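Local coordinates for flagellar brake protein YcgR (Escherichia coli K-12, PDB 5Y6G), which acts as a flagellar brake, slowing the motor when its PilZ domain, the part present here, binds the second messenger c-di-GMP, at residues F72-Q77 / E111-R116. Residues are numbered along the deposited sequence; the frame is centred on the assembly and turned at random.
Sequences FHFDAQ and ERQLQR
Phe-74 lays one ring face against the methyl CD2 of Leu-114. This CH-pi contact puts CD2 4.0 Å from the ring centroid, 28° off the ring normal, with ring atom CZ the nearest to it. With CD1 of Leu-114 extended away (chi2 175°), the other methyl, CD2, is the one turned onto the ring. Gln-113 meets the same ring with its amide. Its OE1 lies 3.6 Å from Phe-74 CE2, and the amide and ring planes are nearly perpendicular. Gln-113 touches both phenylalanine rings from one side. Its CB lies 4.1 Å from CD2 of Phe-72, and its chain, extended beyond CG, carries the amide past that ring to Phe-74. A water ties the glutamine to the strand. It accepts a bond from His-73 N at 3.0 Å and a weak one from Gln-113 NE2. Further along the helix, the guanidinium of Arg-116 turns one face to the edge of the Phe-72 ring, with NH1 4.0 Å from CE2. The guanidinium and ring planes are 65° apart. Phe-72 and Phe-74 both point toward the helix, while His-73 between them points away, as expected for alternating strand residues. Val-110 and Ile-117 of the helix also touch Phe-74, and Phe-103 of strand 93-104 meets its ring. An alanine in place of Phe-74 would probably open a gap under the helix and leave Leu-114 CD2 without its aromatic platform. Strand 72-77 and helix 111-116 approach to 10.2 Å between axes. The Leu-114 side chain lies about 9 Å from bound c-di-GMP. Seating of the C-terminal helix against the antiparallel beta-barrel through a largely aromatic and aliphatic patch, with polar side chains at its border, fits the PilZ domain of YcgR.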
loop_
_atom_site.group_PDB
_atom_site.type_symbol
_atom_site.label_atom_id
_atom_site.label_comp_id
_atom_site.label_asym_id
_atom_site.label_seq_id
_atom_site.Cartn_x
_atom_site.Cartn_y
_atom_site.Cartn_z
ATOM N N PHE A 72 7.005 4.151 -8.991
ATOM C CA PHE A 72 7.306 2.760 -9.287
ATOM C C PHE A 72 6.038 2.052 -9.745
ATOM O O PHE A 72 4.919 2.496 -9.478
ATOM C CB PHE A 72 7.900 2.046 -8.062
ATOM C CG PHE A 72 8.990 2.824 -7.374
ATOM C CD1 PHE A 72 8.680 3.853 -6.498
ATOM C CD2 PHE A 72 10.325 2.520 -7.593
ATOM C CE1 PHE A 72 9.677 4.571 -5.862
ATOM C CE2 PHE A 72 11.328 3.234 -6.956
ATOM C CZ PHE A 72 11.003 4.260 -6.090
ATOM N N HIS A 73 6.228 0.932 -10.441
ATOM C CA HIS A 73 5.127 0.121 -10.942
ATOM C C HIS A 73 5.408 -1.341 -10.630
ATOM O O HIS A 73 6.458 -1.868 -11.007
ATOM C CB HIS A 73 4.932 0.321 -12.449
ATOM C CG HIS A 73 4.661 1.742 -12.840
ATOM N ND1 HIS A 73 5.663 2.674 -13.006
ATOM C CD2 HIS A 73 3.500 2.389 -13.102
ATOM C CE1 HIS A 73 5.131 3.833 -13.351
ATOM N NE2 HIS A 73 3.820 3.688 -13.416
ATOM N N PHE A 74 4.472 -1.991 -9.942
ATOM C CA PHE A 74 4.648 -3.363 -9.486
ATOM C C PHE A 74 3.437 -4.204 -9.855
ATOM O O PHE A 74 2.296 -3.740 -9.771
ATOM C CB PHE A 74 4.852 -3.430 -7.967
ATOM C CG PHE A 74 6.054 -2.682 -7.480
ATOM C CD1 PHE A 74 5.909 -1.547 -6.700
ATOM C CD2 PHE A 74 7.329 -3.113 -7.800
ATOM C CE1 PHE A 74 7.013 -0.857 -6.246
ATOM C CE2 PHE A 74 8.438 -2.427 -7.352
ATOM C CZ PHE A 74 8.281 -1.298 -6.573
ATOM N N ASP A 75 3.690 -5.443 -10.262
ATOM C CA ASP A 75 2.619 -6.418 -10.355
ATOM C C ASP A 75 2.299 -6.947 -8.962
ATOM O O ASP A 75 3.180 -7.078 -8.106
ATOM C CB ASP A 75 3.001 -7.568 -11.291
ATOM C CG ASP A 75 3.430 -7.086 -12.664
ATOM O OD1 ASP A 75 4.367 -7.680 -13.240
ATOM O OD2 ASP A 75 2.841 -6.101 -13.158
ATOM N N ALA A 76 1.022 -7.234 -8.731
ATOM C CA ALA A 76 0.603 -7.716 -7.423
ATOM C C ALA A 76 -0.721 -8.450 -7.551
ATOM O O ALA A 76 -1.487 -8.231 -8.493
ATOM C CB ALA A 76 0.483 -6.568 -6.413
ATOM N N GLN A 77 -0.976 -9.327 -6.586
ATOM C CA GLN A 77 -2.247 -10.023 -6.453
ATOM C C GLN A 77 -2.937 -9.549 -5.184
ATOM O O GLN A 77 -2.334 -9.554 -4.106
ATOM C CB GLN A 77 -2.052 -11.541 -6.409
ATOM C CG GLN A 77 -3.334 -12.314 -6.109
ATOM C CD GLN A 77 -3.166 -13.814 -6.272
ATOM O OE1 GLN A 77 -3.590 -14.388 -7.273
ATOM N NE2 GLN A 77 -2.551 -14.457 -5.285
ATOM N N GLU A 111 13.038 -6.230 -6.527
ATOM C CA GLU A 111 13.372 -6.185 -5.107
ATOM C C GLU A 111 14.453 -5.150 -4.823
ATOM O O GLU A 111 14.521 -4.614 -3.710
ATOM C CB GLU A 111 13.806 -7.567 -4.615
ATOM C CG GLU A 111 15.080 -8.097 -5.250
ATOM C CD GLU A 111 15.469 -9.460 -4.708
ATOM O OE1 GLU A 111 14.639 -10.079 -4.009
ATOM O OE2 GLU A 111 16.603 -9.912 -4.978
ATOM N N ARG A 112 15.306 -4.858 -5.807
ATOM C CA ARG A 112 16.214 -3.721 -5.690
ATOM C C ARG A 112 15.433 -2.446 -5.400
ATOM O O ARG A 112 15.757 -1.694 -4.473
ATOM C CB ARG A 112 17.030 -3.569 -6.976
ATOM C CG ARG A 112 18.531 -3.718 -6.801
ATOM C CD ARG A 112 18.990 -5.159 -6.993
ATOM N NE ARG A 112 18.440 -6.060 -5.985
ATOM C CZ ARG A 112 18.750 -7.349 -5.888
ATOM N NH1 ARG A 112 19.609 -7.894 -6.739
ATOM N NH2 ARG A 112 18.202 -8.096 -4.939
ATOM N N GLN A 113 14.384 -2.194 -6.189
ATOM C CA GLN A 113 13.541 -1.021 -5.971
ATOM C C GLN A 113 12.847 -1.073 -4.615
ATOM O O GLN A 113 12.758 -0.056 -3.916
ATOM C CB GLN A 113 12.504 -0.908 -7.089
ATOM C CG GLN A 113 13.093 -0.710 -8.476
ATOM C CD GLN A 113 12.044 -0.762 -9.570
ATOM O OE1 GLN A 113 11.151 -1.610 -9.552
ATOM N NE2 GLN A 113 12.145 0.151 -10.528
ATOM N N LEU A 114 12.348 -2.249 -4.224
ATOM C CA LEU A 114 11.593 -2.352 -2.978
ATOM C C LEU A 114 12.473 -2.060 -1.768
ATOM O O LEU A 114 12.024 -1.437 -0.797
ATOM C CB LEU A 114 10.957 -3.737 -2.865
ATOM C CG LEU A 114 9.767 -3.972 -3.796
ATOM C CD1 LEU A 114 9.278 -5.405 -3.697
ATOM C CD2 LEU A 114 8.637 -3.001 -3.475
ATOM N N GLN A 115 13.730 -2.508 -1.800
ATOM C CA GLN A 115 14.652 -2.167 -0.721
ATOM C C GLN A 115 14.966 -0.676 -0.717
ATOM O O GLN A 115 15.085 -0.063 0.352
ATOM C CB GLN A 115 15.936 -2.986 -0.841
ATOM C CG GLN A 115 15.920 -4.269 -0.027
ATOM C CD GLN A 115 15.798 -4.004 1.462
ATOM O OE1 GLN A 115 16.147 -2.923 1.939
ATOM N NE2 GLN A 115 15.295 -4.985 2.203
ATOM N N ARG A 116 15.100 -0.076 -1.900
ATOM C CA ARG A 116 15.300 1.368 -1.982
ATOM C C ARG A 116 14.174 2.114 -1.271
ATOM O O ARG A 116 14.419 3.015 -0.462
ATOM C CB ARG A 116 15.394 1.803 -3.447
ATOM C CG ARG A 116 16.253 3.033 -3.689
ATOM C CD ARG A 116 15.942 3.676 -5.037
ATOM N NE ARG A 116 16.093 2.747 -6.154
ATOM C CZ ARG A 116 15.711 3.012 -7.401
ATOM N NH1 ARG A 116 15.151 4.181 -7.690
ATOM N NH2 ARG A 116 15.884 2.111 -8.359
HETATM O O HOH W 1 9.161 0.470 -11.002
#